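Cgl0159-like domain-containing protein (Corynebacterium glutamicum, PDB 3FOK) is of unknown function but has a TIM-barrel fold and belongs to the Cgl0159-like family, which makes an enzymatic role possible. Local coordinates at residues K107-S112 / G141-K146; L177-E182 / S217-K222; L44-A49 / G269-R274. All coordinates share one frame; numbering follows the deposited sequence.

Contact 1 (K107-S112 / G141-K146); sequences KIVVGS and GVDFAK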
ATOM      1  N   LYS A 107      12.871  33.288  15.722  1.00 21.25           N
ATOM      2  CA  LYS A 107      13.808  32.384  15.078  1.00 19.99           C
ATOM      3  C   LYS A 107      13.096  31.594  13.994  1.00 18.47           C
ATOM      4  O   LYS A 107      11.867  31.523  13.961  1.00 18.13           O
ATOM      5  CB  LYS A 107      14.425  31.426  16.105  1.00 20.26           C
ATOM      6  CG  LYS A 107      15.274  32.113  17.178  1.00 22.20           C
ATOM      7  CD  LYS A 107      16.571  32.685  16.617  1.00 21.15           C
ATOM      8  CE  LYS A 107      17.396  33.344  17.716  1.00 22.74           C
ATOM      9  NZ  LYS A 107      18.743  33.786  17.248  1.00 22.85           N
ATOM     10  N   ILE A 108      13.885  31.013  13.099  1.00 17.66           N
ATOM     11  CA  ILE A 108      13.358  30.214  12.011  1.00 16.46           C
ATOM     12  C   ILE A 108      13.444  28.751  12.410  1.00 15.70           C
ATOM     13  O   ILE A 108      14.518  28.258  12.749  1.00 16.01           O
ATOM     14  CB  ILE A 108      14.173  30.435  10.725  1.00 17.55           C
ATOM     15  CG1 ILE A 108      13.950  31.859  10.216  1.00 18.15           C
ATOM     16  CG2 ILE A 108      13.784  29.403   9.667  1.00 15.85           C
ATOM     17  CD1 ILE A 108      12.490  32.195   9.969  1.00 20.55           C
ATOM     18  N   VAL A 109      12.312  28.060  12.382  1.00 15.15           N
ATOM     19  CA  VAL A 109      12.300  26.650  12.740  1.00 14.51           C
ATOM     20  C   VAL A 109      12.179  25.788  11.491  1.00 14.76           C
ATOM     21  O   VAL A 109      11.225  25.931  10.718  1.00 14.57           O
ATOM     22  CB  VAL A 109      11.124  26.297  13.665  1.00 13.32           C
ATOM     23  CG1 VAL A 109      11.316  24.890  14.209  1.00 14.26           C
ATOM     24  CG2 VAL A 109      11.019  27.305  14.792  1.00 13.48           C
ATOM     25  N   VAL A 110      13.150  24.903  11.298  1.00 13.68           N
ATOM     26  CA  VAL A 110      13.143  24.000  10.154  1.00 15.45           C
ATOM     27  C   VAL A 110      12.918  22.592  10.690  1.00 16.17           C
ATOM     28  O   VAL A 110      13.638  22.136  11.584  1.00 16.59           O
ATOM     29  CB  VAL A 110      14.485  24.021   9.397  1.00 16.32           C
ATOM     30  CG1 VAL A 110      14.357  23.240   8.092  1.00 15.13           C
ATOM     31  CG2 VAL A 110      14.907  25.451   9.123  1.00 17.98           C
ATOM     32  N   GLY A 111      11.917  21.905  10.154  1.00 14.82           N
ATOM     33  CA  GLY A 111      11.648  20.562  10.623  1.00 14.46           C
ATOM     34  C   GLY A 111      12.099  19.486   9.661  1.00 15.91           C
ATOM     35  O   GLY A 111      11.787  19.523   8.470  1.00 15.96           O
ATOM     36  N   SER A 112      12.848  18.529  10.198  1.00 17.00           N
ATOM     37  CA  SER A 112      13.363  17.396   9.440  1.00 17.65           C
ATOM     38  C   SER A 112      12.223  16.391   9.303  1.00 17.12           C
ATOM     39  O   SER A 112      11.614  16.002  10.293  1.00 17.71           O
ATOM     40  CB  SER A 112      14.544  16.772  10.191  1.00 15.68           C
ATOM     41  OG  SER A 112      15.025  15.618   9.530  1.00 16.31           O
ATOM     42  N   GLY A 141       3.376  25.849  13.240  1.00 21.92           N
ATOM     43  CA  GLY A 141       3.957  27.111  12.842  1.00 20.58           C
ATOM     44  C   GLY A 141       5.428  27.031  12.488  1.00 21.07           C
ATOM     45  O   GLY A 141       6.110  28.055  12.497  1.00 21.54           O
ATOM     46  N   VAL A 142       5.944  25.840  12.190  1.00 20.26           N
ATOM     47  CA  VAL A 142       7.352  25.763  11.821  1.00 19.07           C
ATOM     48  C   VAL A 142       7.414  26.498  10.484  1.00 19.20           C
ATOM     49  O   VAL A 142       6.461  26.475   9.707  1.00 19.37           O
ATOM     50  CB  VAL A 142       7.860  24.309  11.650  1.00 18.67           C
ATOM     51  CG1 VAL A 142       7.326  23.428  12.767  1.00 15.50           C
ATOM     52  CG2 VAL A 142       7.485  23.792  10.295  1.00 16.92           C
ATOM     53  N   ASP A 143       8.541  27.137  10.213  1.00 19.50           N
ATOM     54  CA  ASP A 143       8.692  27.930   9.002  1.00 20.43           C
ATOM     55  C   ASP A 143       9.266  27.246   7.775  1.00 20.61           C
ATOM     56  O   ASP A 143       9.073  27.719   6.654  1.00 22.67           O
ATOM     57  CB  ASP A 143       9.576  29.146   9.302  1.00 21.13           C
ATOM     58  CG  ASP A 143       9.261  29.788  10.642  1.00 22.35           C
ATOM     59  OD1 ASP A 143       9.719  29.269  11.688  1.00 20.61           O
ATOM     60  OD2 ASP A 143       8.545  30.813  10.648  1.00 24.96           O
ATOM     61  N   PHE A 144       9.950  26.130   7.979  1.00 19.97           N
ATOM     62  CA  PHE A 144      10.636  25.461   6.883  1.00 18.82           C
ATOM     63  C   PHE A 144      10.616  23.941   7.040  1.00 18.47           C
ATOM     64  O   PHE A 144      10.641  23.432   8.162  1.00 17.53           O
ATOM     65  CB  PHE A 144      12.084  25.938   6.928  1.00 20.94           C
ATOM     66  CG  PHE A 144      12.657  26.352   5.611  1.00 22.75           C
ATOM     67  CD1 PHE A 144      12.727  25.463   4.545  1.00 21.87           C
ATOM     68  CD2 PHE A 144      13.238  27.611   5.478  1.00 22.95           C
ATOM     69  CE1 PHE A 144      13.379  25.819   3.366  1.00 23.02           C
ATOM     70  CE2 PHE A 144      13.890  27.976   4.308  1.00 22.56           C
ATOM     71  CZ  PHE A 144      13.964  27.079   3.250  1.00 22.46           C
ATOM     72  N   ALA A 145      10.592  23.224   5.920  1.00 16.39           N
ATOM     73  CA  ALA A 145      10.615  21.766   5.947  1.00 16.27           C
ATOM     74  C   ALA A 145      11.934  21.314   5.320  1.00 17.14           C
ATOM     75  O   ALA A 145      12.463  21.993   4.436  1.00 16.08           O
ATOM     76  CB  ALA A 145       9.439  21.204   5.159  1.00 15.13           C
ATOM     77  N   LYS A 146      12.476  20.187   5.776  1.00 17.01           N
ATOM     78  CA  LYS A 146      13.727  19.688   5.216  1.00 16.60           C
ATOM     79  C   LYS A 146      13.688  18.176   5.032  1.00 18.51           C
ATOM     80  O   LYS A 146      13.109  17.448   5.846  1.00 17.89           O
ATOM     81  CB  LYS A 146      14.910  20.108   6.101  1.00 17.21           C
ATOM     82  CG  LYS A 146      15.589  18.995   6.884  1.00 19.87           C
ATOM     83  CD  LYS A 146      16.706  18.318   6.105  1.00 19.93           C
ATOM     84  CE  LYS A 146      17.390  17.274   6.982  1.00 21.16           C
ATOM     85  NZ  LYS A 146      18.638  16.728   6.400  1.00 20.98           N
TER

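Contact 2 (L177-E182 / S217-K222); sequences LPIMLE and SYTWMK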
ATOM      1  N   LEU A 177       4.663  26.098   2.072  1.00 18.73           N
ATOM      2  CA  LEU A 177       5.679  25.897   3.093  1.00 18.31           C
ATOM      3  C   LEU A 177       7.009  25.610   2.409  1.00 17.18           C
ATOM      4  O   LEU A 177       7.144  24.607   1.721  1.00 16.93           O
ATOM      5  CB  LEU A 177       5.301  24.705   3.976  1.00 17.42           C
ATOM      6  CG  LEU A 177       6.345  24.281   5.006  1.00 16.45           C
ATOM      7  CD1 LEU A 177       6.420  25.333   6.100  1.00 15.66           C
ATOM      8  CD2 LEU A 177       5.983  22.927   5.588  1.00 15.11           C
ATOM      9  N   PRO A 178       8.003  26.491   2.582  1.00 17.45           N
ATOM     10  CA  PRO A 178       9.301  26.259   1.945  1.00 16.49           C
ATOM     11  C   PRO A 178       9.841  24.887   2.325  1.00 17.73           C
ATOM     12  O   PRO A 178       9.765  24.485   3.488  1.00 20.62           O
ATOM     13  CB  PRO A 178      10.161  27.392   2.493  1.00 17.58           C
ATOM     14  CG  PRO A 178       9.170  28.496   2.696  1.00 17.51           C
ATOM     15  CD  PRO A 178       8.006  27.762   3.329  1.00 17.60           C
ATOM     16  N   ILE A 179      10.370  24.164   1.344  1.00 16.99           N
ATOM     17  CA  ILE A 179      10.913  22.840   1.605  1.00 17.20           C
ATOM     18  C   ILE A 179      12.331  22.695   1.052  1.00 18.59           C
ATOM     19  O   ILE A 179      12.597  22.885  -0.136  1.00 17.25           O
ATOM     20  CB  ILE A 179       9.988  21.735   1.044  1.00 17.30           C
ATOM     21  CG1 ILE A 179      10.562  20.358   1.385  1.00 15.35           C
ATOM     22  CG2 ILE A 179       9.796  21.923  -0.453  1.00 15.41           C
ATOM     23  CD1 ILE A 179       9.617  19.216   1.091  1.00 16.15           C
HETATM   24  N   MSE A 180      13.225  22.350   1.968  1.00 20.34           N
HETATM   25  CA  MSE A 180      14.658  22.190   1.749  1.00 22.53           C
HETATM   26  C   MSE A 180      15.025  20.726   1.453  1.00 21.56           C
HETATM   27  O   MSE A 180      14.776  19.846   2.277  1.00 21.16           O
HETATM   28  CB  MSE A 180      15.335  22.661   3.039  1.00 26.87           C
HETATM   29  CG  MSE A 180      16.814  22.925   3.030  1.00 32.98           C
HETATM   30 SE   MSE A 180      17.305  23.270   4.893  1.00 40.11          SE
HETATM   31  CE  MSE A 180      16.473  25.003   5.131  1.00 38.23           C
ATOM     32  N   LEU A 181      15.604  20.461   0.284  1.00 19.38           N
ATOM     33  CA  LEU A 181      16.000  19.098  -0.061  1.00 18.86           C
ATOM     34  C   LEU A 181      17.524  18.972  -0.030  1.00 19.34           C
ATOM     35  O   LEU A 181      18.230  19.791  -0.628  1.00 18.76           O
ATOM     36  CB  LEU A 181      15.496  18.709  -1.458  1.00 18.79           C
ATOM     37  CG  LEU A 181      14.006  18.789  -1.800  1.00 18.60           C
ATOM     38  CD1 LEU A 181      13.787  18.169  -3.174  1.00 19.37           C
ATOM     39  CD2 LEU A 181      13.178  18.060  -0.761  1.00 19.39           C
ATOM     40  N   GLU A 182      18.022  17.951   0.666  1.00 18.46           N
ATOM     41  CA  GLU A 182      19.457  17.707   0.756  1.00 17.90           C
ATOM     42  C   GLU A 182      19.745  16.487  -0.110  1.00 18.18           C
ATOM     43  O   GLU A 182      19.598  15.351   0.340  1.00 17.84           O
ATOM     44  CB  GLU A 182      19.867  17.427   2.205  1.00 19.04           C
ATOM     45  CG  GLU A 182      21.376  17.466   2.448  1.00 21.87           C
ATOM     46  CD  GLU A 182      21.751  17.139   3.887  1.00 23.81           C
ATOM     47  OE1 GLU A 182      21.051  17.604   4.812  1.00 24.09           O
ATOM     48  OE2 GLU A 182      22.756  16.427   4.096  1.00 26.01           O
ATOM     49  N   SER A 217       8.090  25.379  -6.693  1.00 24.26           N
ATOM     50  CA  SER A 217       8.211  26.818  -6.529  1.00 23.64           C
ATOM     51  C   SER A 217       8.525  27.172  -5.081  1.00 22.55           C
ATOM     52  O   SER A 217       8.723  28.335  -4.749  1.00 23.75           O
ATOM     53  CB  SER A 217       6.920  27.519  -6.964  1.00 25.27           C
ATOM     54  OG  SER A 217       5.832  27.185  -6.116  1.00 25.62           O
ATOM     55  N   TYR A 218       8.566  26.161  -4.224  1.00 20.52           N
ATOM     56  CA  TYR A 218       8.867  26.368  -2.817  1.00 18.82           C
ATOM     57  C   TYR A 218      10.028  25.506  -2.368  1.00 19.18           C
ATOM     58  O   TYR A 218      10.277  25.370  -1.169  1.00 19.80           O
ATOM     59  CB  TYR A 218       7.654  26.042  -1.942  1.00 18.70           C
ATOM     60  CG  TYR A 218       6.674  27.174  -1.843  1.00 18.58           C
ATOM     61  CD1 TYR A 218       5.727  27.388  -2.840  1.00 18.87           C
ATOM     62  CD2 TYR A 218       6.738  28.078  -0.782  1.00 18.72           C
ATOM     63  CE1 TYR A 218       4.865  28.482  -2.791  1.00 19.70           C
ATOM     64  CE2 TYR A 218       5.888  29.175  -0.719  1.00 19.52           C
ATOM     65  CZ  TYR A 218       4.955  29.373  -1.730  1.00 20.84           C
ATOM     66  OH  TYR A 218       4.131  30.470  -1.689  1.00 19.66           O
ATOM     67  N   THR A 219      10.754  24.927  -3.315  1.00 17.86           N
ATOM     68  CA  THR A 219      11.852  24.062  -2.929  1.00 18.32           C
ATOM     69  C   THR A 219      13.228  24.714  -2.975  1.00 17.23           C
ATOM     70  O   THR A 219      13.575  25.420  -3.917  1.00 15.20           O
ATOM     71  CB  THR A 219      11.856  22.757  -3.765  1.00 17.78           C
ATOM     72  OG1 THR A 219      12.808  22.863  -4.825  1.00 21.25           O
ATOM     73  CG2 THR A 219      10.476  22.501  -4.356  1.00 15.78           C
ATOM     74  N   TRP A 220      13.989  24.466  -1.916  1.00 17.64           N
ATOM     75  CA  TRP A 220      15.342  24.973  -1.750  1.00 18.29           C
ATOM     76  C   TRP A 220      16.291  23.787  -1.823  1.00 19.35           C
ATOM     77  O   TRP A 220      15.872  22.636  -1.753  1.00 19.41           O
ATOM     78  CB  TRP A 220      15.505  25.631  -0.377  1.00 17.46           C
ATOM     79  CG  TRP A 220      14.816  26.944  -0.214  1.00 17.01           C
ATOM     80  CD1 TRP A 220      13.507  27.221  -0.469  1.00 18.04           C
ATOM     81  CD2 TRP A 220      15.397  28.158   0.273  1.00 17.66           C
ATOM     82  NE1 TRP A 220      13.231  28.535  -0.171  1.00 16.74           N
ATOM     83  CE2 TRP A 220      14.375  29.135   0.286  1.00 17.30           C
ATOM     84  CE3 TRP A 220      16.683  28.517   0.702  1.00 16.82           C
ATOM     85  CZ2 TRP A 220      14.598  30.448   0.710  1.00 17.67           C
ATOM     86  CZ3 TRP A 220      16.907  29.825   1.127  1.00 16.75           C
ATOM     87  CH2 TRP A 220      15.868  30.774   1.125  1.00 18.94           C
HETATM   88  N   MSE A 221      17.575  24.079  -1.951  1.00 21.66           N
HETATM   89  CA  MSE A 221      18.594  23.046  -2.009  1.00 22.98           C
HETATM   90  C   MSE A 221      19.540  23.240  -0.835  1.00 21.71           C
HETATM   91  O   MSE A 221      19.853  24.366  -0.450  1.00 19.96           O
HETATM   92  CB  MSE A 221      19.392  23.140  -3.315  1.00 26.26           C
HETATM   93  CG  MSE A 221      18.616  22.807  -4.577  1.00 32.23           C
HETATM   94 SE   MSE A 221      18.307  20.911  -4.819  1.00 40.73          SE
HETATM   95  CE  MSE A 221      16.421  20.846  -4.456  1.00 38.34           C
ATOM     96  N   LYS A 222      19.975  22.130  -0.258  1.00 21.08           N
ATOM     97  CA  LYS A 222      20.920  22.143   0.848  1.00 21.28           C
ATOM     98  C   LYS A 222      22.053  21.313   0.258  1.00 20.77           C
ATOM     99  O   LYS A 222      21.965  20.090   0.192  1.00 19.48           O
ATOM    100  CB  LYS A 222      20.308  21.460   2.071  1.00 21.99           C
ATOM    101  CG  LYS A 222      21.149  21.512   3.335  1.00 23.17           C
ATOM    102  CD  LYS A 222      20.439  20.758   4.453  1.00 25.05           C
ATOM    103  CE  LYS A 222      21.314  20.593   5.679  1.00 25.30           C
ATOM    104  NZ  LYS A 222      20.683  19.662   6.655  1.00 26.59           N
TER

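Contact 3 (L44-A49 / G269-R274); sequences LFIVAA and GLTVGR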
ATOM      1  N   LEU A  44      20.357  33.677   5.161  1.00 27.24           N
ATOM      2  CA  LEU A  44      19.832  32.816   6.211  1.00 24.98           C
ATOM      3  C   LEU A  44      20.933  31.943   6.810  1.00 23.99           C
ATOM      4  O   LEU A  44      21.757  31.386   6.087  1.00 24.30           O
ATOM      5  CB  LEU A  44      18.721  31.940   5.620  1.00 24.91           C
ATOM      6  CG  LEU A  44      17.613  31.360   6.494  1.00 24.85           C
ATOM      7  CD1 LEU A  44      16.822  32.484   7.151  1.00 24.54           C
ATOM      8  CD2 LEU A  44      16.695  30.510   5.626  1.00 26.16           C
ATOM      9  N   PHE A  45      20.948  31.842   8.136  1.00 23.54           N
ATOM     10  CA  PHE A  45      21.929  31.020   8.845  1.00 23.33           C
ATOM     11  C   PHE A  45      21.182  30.156   9.849  1.00 22.95           C
ATOM     12  O   PHE A  45      20.602  30.660  10.812  1.00 23.99           O
ATOM     13  CB  PHE A  45      22.964  31.903   9.553  1.00 23.64           C
ATOM     14  CG  PHE A  45      23.903  31.149  10.463  1.00 23.45           C
ATOM     15  CD1 PHE A  45      24.305  29.848  10.165  1.00 24.92           C
ATOM     16  CD2 PHE A  45      24.408  31.755  11.609  1.00 23.60           C
ATOM     17  CE1 PHE A  45      25.196  29.165  10.997  1.00 24.42           C
ATOM     18  CE2 PHE A  45      25.295  31.085  12.442  1.00 23.09           C
ATOM     19  CZ  PHE A  45      25.690  29.785  12.136  1.00 24.02           C
ATOM     20  N   ILE A  46      21.202  28.848   9.613  1.00 22.28           N
ATOM     21  CA  ILE A  46      20.496  27.900  10.461  1.00 20.98           C
ATOM     22  C   ILE A  46      21.401  26.810  11.027  1.00 21.27           C
ATOM     23  O   ILE A  46      22.227  26.241  10.308  1.00 21.05           O
ATOM     24  CB  ILE A  46      19.345  27.260   9.659  1.00 20.73           C
ATOM     25  CG1 ILE A  46      18.282  28.324   9.381  1.00 21.09           C
ATOM     26  CG2 ILE A  46      18.761  26.067  10.410  1.00 20.63           C
ATOM     27  CD1 ILE A  46      17.191  27.879   8.445  1.00 23.69           C
ATOM     28  N   VAL A  47      21.244  26.525  12.317  1.00 19.57           N
ATOM     29  CA  VAL A  47      22.044  25.495  12.962  1.00 18.91           C
ATOM     30  C   VAL A  47      21.248  24.190  12.989  1.00 18.22           C
ATOM     31  O   VAL A  47      20.102  24.158  13.435  1.00 17.77           O
ATOM     32  CB  VAL A  47      22.428  25.897  14.398  1.00 19.76           C
ATOM     33  CG1 VAL A  47      23.568  25.021  14.879  1.00 18.83           C
ATOM     34  CG2 VAL A  47      22.828  27.366  14.442  1.00 21.99           C
ATOM     35  N   ALA A  48      21.869  23.117  12.515  1.00 18.08           N
ATOM     36  CA  ALA A  48      21.223  21.810  12.431  1.00 19.32           C
ATOM     37  C   ALA A  48      21.554  20.825  13.549  1.00 20.57           C
ATOM     38  O   ALA A  48      22.699  20.726  13.994  1.00 21.90           O
ATOM     39  CB  ALA A  48      21.551  21.178  11.087  1.00 18.17           C
ATOM     40  N   ALA A  49      20.540  20.075  13.973  1.00 20.74           N
ATOM     41  CA  ALA A  49      20.700  19.083  15.028  1.00 20.39           C
ATOM     42  C   ALA A  49      19.691  17.945  14.890  1.00 20.64           C
ATOM     43  O   ALA A  49      19.127  17.486  15.880  1.00 22.78           O
ATOM     44  CB  ALA A  49      20.559  19.746  16.394  1.00 20.92           C
ATOM     45  N   GLY A 269      22.878  31.227   2.078  1.00 20.51           N
ATOM     46  CA  GLY A 269      23.355  31.078   3.437  1.00 21.29           C
ATOM     47  C   GLY A 269      23.866  29.714   3.849  1.00 21.25           C
ATOM     48  O   GLY A 269      24.326  28.924   3.022  1.00 21.58           O
ATOM     49  N   LEU A 270      23.771  29.444   5.148  1.00 21.86           N
ATOM     50  CA  LEU A 270      24.247  28.195   5.736  1.00 23.09           C
ATOM     51  C   LEU A 270      23.211  27.453   6.584  1.00 24.56           C
ATOM     52  O   LEU A 270      22.312  28.057   7.174  1.00 24.76           O
ATOM     53  CB  LEU A 270      25.459  28.485   6.629  1.00 22.99           C
ATOM     54  CG  LEU A 270      26.910  28.388   6.147  1.00 25.07           C
ATOM     55  CD1 LEU A 270      27.052  28.818   4.707  1.00 24.45           C
ATOM     56  CD2 LEU A 270      27.772  29.246   7.064  1.00 26.56           C
ATOM     57  N   THR A 271      23.363  26.134   6.636  1.00 24.59           N
ATOM     58  CA  THR A 271      22.530  25.251   7.449  1.00 25.83           C
ATOM     59  C   THR A 271      23.529  24.189   7.890  1.00 26.73           C
ATOM     60  O   THR A 271      23.574  23.081   7.349  1.00 27.27           O
ATOM     61  CB  THR A 271      21.386  24.593   6.647  1.00 27.06           C
ATOM     62  OG1 THR A 271      20.471  25.601   6.197  1.00 27.74           O
ATOM     63  CG2 THR A 271      20.624  23.608   7.527  1.00 25.71           C
ATOM     64  N   VAL A 272      24.341  24.565   8.873  1.00 26.77           N
ATOM     65  CA  VAL A 272      25.400  23.719   9.402  1.00 26.75           C
ATOM     66  C   VAL A 272      25.119  23.207  10.809  1.00 27.89           C
ATOM     67  O   VAL A 272      24.502  23.896  11.619  1.00 28.32           O
ATOM     68  CB  VAL A 272      26.732  24.500   9.404  1.00 26.28           C
ATOM     69  CG1 VAL A 272      27.833  23.671  10.038  1.00 26.79           C
ATOM     70  CG2 VAL A 272      27.098  24.884   7.981  1.00 26.80           C
ATOM     71  N   GLY A 273      25.596  21.999  11.099  1.00 27.55           N
ATOM     72  CA  GLY A 273      25.380  21.420  12.409  1.00 27.45           C
ATOM     73  C   GLY A 273      26.627  20.882  13.088  1.00 28.60           C
ATOM     74  O   GLY A 273      27.228  21.559  13.926  1.00 28.43           O
ATOM     75  N   ARG A 274      27.012  19.661  12.727  1.00 28.88           N
ATOM     76  CA  ARG A 274      28.172  18.986  13.306  1.00 28.44           C
ATOM     77  C   ARG A 274      29.378  19.891  13.601  1.00 29.74           C
ATOM     78  O   ARG A 274      29.941  19.842  14.692  1.00 27.83           O
ATOM     79  CB  ARG A 274      28.624  17.840  12.387  1.00 28.88           C
ATOM     80  CG  ARG A 274      27.507  16.908  11.879  1.00 26.04           C
ATOM     81  CD  ARG A 274      27.121  17.214  10.421  1.00 22.38           C
ATOM     82  NE  ARG A 274      26.391  18.475  10.264  1.00 15.65           N
ATOM     83  CZ  ARG A 274      26.072  19.016   9.094  1.00 10.23           C
ATOM     84  NH1 ARG A 274      26.417  18.422   7.972  1.00  8.35           N
ATOM     85  NH2 ARG A 274      25.398  20.146   9.051  1.00 12.83           N
TER

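Contact 1 (K107-S112 / G141-K146)
Asp143 CG lies anti to its own carbonyl carbon and beside its backbone N (chi1 -41°), which turns the carboxylate back onto Val109. With CG1 anti to the backbone N and CG2 anti to the carbonyl carbon, both methyls of Val110 rest against Phe144 CB. The two segments belong to a beta-alpha-beta unit of a TIM barrel: strand 108-112, helix 134-140 and strand 144-151. Val110, Gly111 and Ser112 pair in parallel with Phe144, Ala145 and Lys146. Asp143 OD1 accepts the amide of Val109 at 2.9 Å from Val109 N, in a nearly straight bond (175°). The approach is on the anti side of the carboxylate and somewhat out of its plane. OD1 also forms a salt bridge with Arg32, which bonds Lys107 O and Gly141 O as well and ties the starts of both segments together. Val109 O takes two bonds, from Asp143 N and Phe144 N, each at 3.0 Å. The ladder continues from Gly111 N to Phe144 O at 2.8 Å, then from Lys146 N to Gly111 O at 2.9 Å. Val110 and Phe144 lie side by side on the barrel-interior face. There the Phe144 ring packs edge-to-face with Trp220. Further along this face the Lys146 chain bends at chi2 (88°) and runs past Ser112. Its NZ pairs with Glu182, and Ser112 OG bonds Asp50. Lys146 CG lies 3.7 Å from Ser112 CA.

Contact 2 (L177-E182 / S217-K222)
The Trp220 indole sits beside Pro178, with Pro178 CB 4.2 Å from Trp220 NE1. Tyr218 O lies in the indole plane at its edge. The Tyr218 ring comes obliquely to the backbone before the strand, its CD2 3.9 Å from Pro178 N. These rings begin a pair of neighbouring parallel strands of the TIM barrel, 179-189 and 219-224. Tyr218 and Trp220 also pack on Thr23 and Ala19 of a second subunit, so this end of the pair is part of the assembly interface. Ile179 N gives to Tyr218 O, Trp220 N to Ile179 O, Leu181 N to Trp220 O and Lys222 N to Leu181 O. The donors of the last two stand above the carbonyl planes. On the face of Ile179, Leu181, Thr219 and Met221, the twice-bent chain of Met221 brings its CE to 3.8 Å from Leu181 CB. Helix 158-174 packs on this outer face. Met180 and Trp220 point into the barrel. Both methionines are selenomethionine, and Met180 SE lies 4.0 Å from Lys222 CD. With CG anti to its backbone N (chi1 -175°) and the rest of the chain extended, Lys222 runs obliquely across Glu182 to its carboxylate. Glu182 OE1 also takes Lys146 NZ, probably offsetting the closeness of the two ammonium groups. Lys222 NZ meets Glu182 OE1 on its syn side at 2.8 Å, 33° out of the carboxylate plane.

Contact 3 (L44-A49 / G269-R274)
Phe45 and Leu270 meet on the outer face of the sheet, with Phe45 CD1 4.0 Å from Leu270 CB. The ring is reached obliquely. Beneath them runs the backbone ladder. Leu270 N gives to Leu44 O at 3.0 Å, and Ile46 N gives to Leu270 O at 2.8 Å. The next bond, from Val272 N to Ile46 O, is weak. Ala48 N then bonds Val272 O at 2.9 Å, with the donor well above the carbonyl plane. Gly269 CA makes a CA-H...O contact with Leu44 O at 3.1 Å. The strands are nearly parallel in direction, 6° apart. They are the first and last parallel strands of the TIM barrel, so their pairing closes the cylinder. On the inner face, Thr271 OG1 lies 4.0 Å from Ile46 CB. It is placed there by a chi1 of -65°, beside the backbone N. Leu89 of the adjoining strand 87-90 packs on both Ile46 and Thr271. Outside, helix 284-295 covers Phe45 and Leu270 through Val295, while helix 69-81 covers Val47. Asp86, just before strand 87-90, accepts a hydrogen bond from Phe45 N through its carboxylate. Past the strand end, the Arg274 guanidinium has Thr271 O in its plane at the edge.

All three contacts lie in one barrel wall. Contacts 1 and 2 are next to each other, with centres about 11 Å apart. Strands 144-151 and 179-189 join them, with Ala145 N 2.9 Å from Pro178 O in a probable hydrogen bond. Contact 3 closes the loop that holds both, its centre about 12 Å from that of contact 1 and 14 Å from that of contact 2. Contact 3 meets both in the interior: Val110 CG2 is 3.4 Å from Ile46 CD1, and Lys222 CE is 3.6 Å from Thr271 CG2. Lys146, Glu182 and Lys222 lie inside the barrel on the side toward which the strands run, where TIM-barrel enzymes have their active sites. A catalytic role here is not established.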